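Local coordinates for kinesin-like protein KAR3 (Saccharomyces cerevisiae, PDB 1F9V) that probably works as a microtubule motor of the kinesin family, turning ATP hydrolysis into movement along the filament, at residues T312-N317 with L332-K337. The protein carries 2 engineered substitutions. Numbering follows the deposited sequence.
With ADP (adenosine-5'-diphosphate), chain D.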
loop_
_atom_site.group_PDB
_atom_site.type_symbol
_atom_site.label_atom_id
_atom_site.label_comp_id
_atom_site.label_asym_id
_atom_site.label_seq_id
_atom_site.Cartn_x
_atom_site.Cartn_y
_atom_site.Cartn_z
ATOM N N THR A 312 -6.910 -0.034 6.851
ATOM C CA THR A 312 -5.696 -0.388 6.138
ATOM C C THR A 312 -5.927 -1.465 5.093
ATOM O O THR A 312 -6.662 -2.418 5.328
ATOM C CB THR A 312 -4.623 -0.879 7.126
ATOM O OG1 THR A 312 -4.223 0.218 7.956
ATOM C CG2 THR A 312 -3.408 -1.428 6.383
ATOM N N LEU A 313 -5.290 -1.289 3.940
ATOM C CA LEU A 313 -5.385 -2.252 2.854
ATOM C C LEU A 313 -3.977 -2.643 2.425
ATOM O O LEU A 313 -3.172 -1.788 2.056
ATOM C CB LEU A 313 -6.130 -1.653 1.654
ATOM C CG LEU A 313 -5.994 -2.429 0.335
ATOM C CD1 LEU A 313 -6.593 -3.825 0.493
ATOM C CD2 LEU A 313 -6.693 -1.666 -0.787
ATOM N N MET A 314 -3.675 -3.934 2.508
ATOM C CA MET A 314 -2.376 -4.438 2.075
ATOM C C MET A 314 -2.635 -4.950 0.660
ATOM O O MET A 314 -3.533 -5.760 0.442
ATOM C CB MET A 314 -1.893 -5.580 2.977
ATOM C CG MET A 314 -1.929 -5.260 4.475
ATOM S SD MET A 314 -0.838 -3.884 4.950
ATOM C CE MET A 314 0.798 -4.509 4.348
ATOM N N PHE A 315 -1.860 -4.454 -0.292
ATOM C CA PHE A 315 -2.004 -4.819 -1.694
ATOM C C PHE A 315 -0.772 -5.615 -2.130
ATOM O O PHE A 315 0.284 -5.040 -2.386
ATOM C CB PHE A 315 -2.140 -3.533 -2.522
ATOM C CG PHE A 315 -2.948 -3.696 -3.768
ATOM C CD1 PHE A 315 -2.382 -4.274 -4.898
ATOM C CD2 PHE A 315 -4.270 -3.276 -3.820
ATOM C CE1 PHE A 315 -3.127 -4.434 -6.072
ATOM C CE2 PHE A 315 -5.022 -3.430 -4.986
ATOM C CZ PHE A 315 -4.446 -4.011 -6.114
ATOM N N VAL A 316 -0.908 -6.937 -2.222
ATOM C CA VAL A 316 0.224 -7.774 -2.599
ATOM C C VAL A 316 0.275 -8.097 -4.088
ATOM O O VAL A 316 -0.578 -8.806 -4.630
ATOM C CB VAL A 316 0.250 -9.073 -1.765
ATOM C CG1 VAL A 316 1.441 -9.932 -2.160
ATOM C CG2 VAL A 316 0.337 -8.722 -0.282
ATOM N N ASN A 317 1.298 -7.548 -4.733
ATOM C CA ASN A 317 1.530 -7.708 -6.157
ATOM C C ASN A 317 2.408 -8.909 -6.426
ATOM O O ASN A 317 3.429 -9.100 -5.766
ATOM C CB ASN A 317 2.222 -6.460 -6.709
ATOM C CG ASN A 317 1.360 -5.225 -6.602
ATOM O OD1 ASN A 317 1.569 -4.378 -5.733
ATOM N ND2 ASN A 317 0.380 -5.113 -7.489
ATOM N N LEU A 332 3.079 -14.213 -0.978
ATOM C CA LEU A 332 1.782 -14.720 -0.551
ATOM C C LEU A 332 1.831 -15.127 0.913
ATOM O O LEU A 332 0.829 -15.034 1.626
ATOM C CB LEU A 332 1.353 -15.905 -1.429
ATOM C CG LEU A 332 0.979 -15.504 -2.864
ATOM C CD1 LEU A 332 0.799 -16.747 -3.731
ATOM C CD2 LEU A 332 -0.300 -14.677 -2.844
ATOM N N ARG A 333 2.996 -15.574 1.369
ATOM C CA ARG A 333 3.126 -15.943 2.770
ATOM C C ARG A 333 3.089 -14.653 3.610
ATOM O O ARG A 333 2.520 -14.635 4.706
ATOM C CB ARG A 333 4.419 -16.722 2.997
ATOM C CG ARG A 333 4.210 -18.236 2.973
ATOM C CD ARG A 333 5.521 -18.996 3.153
ATOM N NE ARG A 333 5.685 -19.980 2.092
ATOM C CZ ARG A 333 6.669 -19.965 1.199
ATOM N NH1 ARG A 333 7.590 -19.015 1.232
ATOM N NH2 ARG A 333 6.709 -20.885 0.252
ATOM N N PHE A 334 3.679 -13.577 3.094
ATOM C CA PHE A 334 3.639 -12.302 3.812
ATOM C C PHE A 334 2.178 -11.837 3.853
ATOM O O PHE A 334 1.670 -11.430 4.901
ATOM C CB PHE A 334 4.494 -11.246 3.106
ATOM C CG PHE A 334 4.424 -9.877 3.749
ATOM C CD1 PHE A 334 3.458 -8.958 3.356
ATOM C CD2 PHE A 334 5.319 -9.517 4.753
ATOM C CE1 PHE A 334 3.384 -7.695 3.956
ATOM C CE2 PHE A 334 5.250 -8.257 5.354
ATOM C CZ PHE A 334 4.285 -7.352 4.955
ATOM N N ALA A 335 1.504 -11.901 2.706
ATOM C CA ALA A 335 0.102 -11.501 2.611
ATOM C C ALA A 335 -0.756 -12.253 3.618
ATOM O O ALA A 335 -1.636 -11.668 4.248
ATOM C CB ALA A 335 -0.416 -11.752 1.202
ATOM N N SER A 336 -0.510 -13.556 3.754
ATOM C CA SER A 336 -1.255 -14.388 4.698
ATOM C C SER A 336 -1.004 -13.947 6.144
ATOM O O SER A 336 -1.905 -13.983 6.985
ATOM C CB SER A 336 -0.853 -15.861 4.537
ATOM O OG SER A 336 -1.117 -16.318 3.219
ATOM N N LYS A 337 0.228 -13.533 6.429
ATOM C CA LYS A 337 0.574 -13.081 7.769
ATOM C C LYS A 337 -0.163 -11.788 8.121
ATOM O O LYS A 337 -0.600 -11.602 9.261
ATOM C CB LYS A 337 2.081 -12.861 7.879
ATOM C CG LYS A 337 2.507 -12.249 9.207
ATOM C CD LYS A 337 3.998 -11.969 9.238
ATOM C CE LYS A 337 4.409 -11.351 10.561
ATOM N NZ LYS A 337 5.886 -11.391 10.732
HETATM P PB ADP D . -18.216 -4.274 4.153
HETATM O O1B ADP D . -18.637 -5.130 5.304
HETATM O O2B ADP D . -16.609 -4.377 3.902
HETATM O O3B ADP D . -18.973 -4.628 2.915
HETATM P PA ADP D . -17.511 -1.616 5.074
HETATM O O1A ADP D . -18.334 -0.677 5.860
HETATM O O2A ADP D . -16.463 -2.252 5.894
HETATM O O3A ADP D . -18.442 -2.765 4.504
HETATM O "O5'" ADP D . -16.926 -0.926 3.742
HETATM C "C5'" ADP D . -17.415 -1.349 2.465
HETATM C "C4'" ADP D . -16.368 -1.221 1.359
HETATM O "O4'" ADP D . -15.328 -0.247 1.635
HETATM C "C3'" ADP D . -15.679 -2.533 1.054
HETATM O "O3'" ADP D . -16.386 -3.339 0.098
HETATM C "C2'" ADP D . -14.303 -2.132 0.585
HETATM O "O2'" ADP D . -14.235 -1.961 -0.841
HETATM C "C1'" ADP D . -14.030 -0.860 1.384
HETATM N N9 ADP D . -13.201 -1.128 2.633
HETATM C C8 ADP D . -13.603 -1.034 3.914
HETATM N N7 ADP D . -12.572 -1.332 4.727
HETATM C C5 ADP D . -11.519 -1.608 3.986
HETATM C C6 ADP D . -10.175 -1.971 4.218
HETATM N N6 ADP D . -9.706 -2.108 5.473
HETATM N N1 ADP D . -9.330 -2.193 3.156
HETATM C C2 ADP D . -9.744 -2.068 1.876
HETATM N N3 ADP D . -11.023 -1.715 1.641
HETATM C C4 ADP D . -11.924 -1.482 2.636
#
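Phe334 receives the CE methyl of Met314 at the edge of its ring, close to the ring plane, with Met314 CE 4.1 Å from Phe334 CE1; the same ring also stacks with Tyr91. The two side chains cross at about a right angle. Met314 reaches the ring by folding: its chain bends at chi2 (-63°) and again at chi3, while Phe334, with CG anti to its backbone N (chi1 176°), carries the ring to Met314 CE. A second flat group, the adenine of an ADP other than the one at the P-loop, donates from N6 to Thr312 O (3.1 Å, 158° at the hydrogen), and Leu313 CB lies 3.6 Å from its N1; Asn4, Arg6 and Glu72 also bond this ADP. Leu313 CG, CD1 and CD2 all approach C2 of the base. Cutting Leu313 back to an alanine removes CG and both methyls, which is likely to strip most of the packing from C2 and leave, of this side chain, just CB against the base.

In this kinesin motor domain, a P-loop NTPase fold, strand 311-318 runs parallel between strands 4-11 and 86-91 of the central sheet, and helix 325-338 packs on one of the sheet's faces. Met314 and Val316 point to the helix; Leu313 and Phe315, alternating with them, both touch Tyr8 of strand 4-11. Val316 makes the tighter touch: CG2, anti to its carbonyl carbon, presses within 3.5 Å of Ala335 CB, a methyl-to-methyl approach shorter than usual. Ala335 also rests on Phe56, and Leu332 on Phe54 and Phe56, of strand 51-56. Within the helix, Leu332 O is gripped twice, by Ser336 N (2.9 Å) and Ser336 OG (2.8 Å), which come from opposite faces of the carbonyl plane.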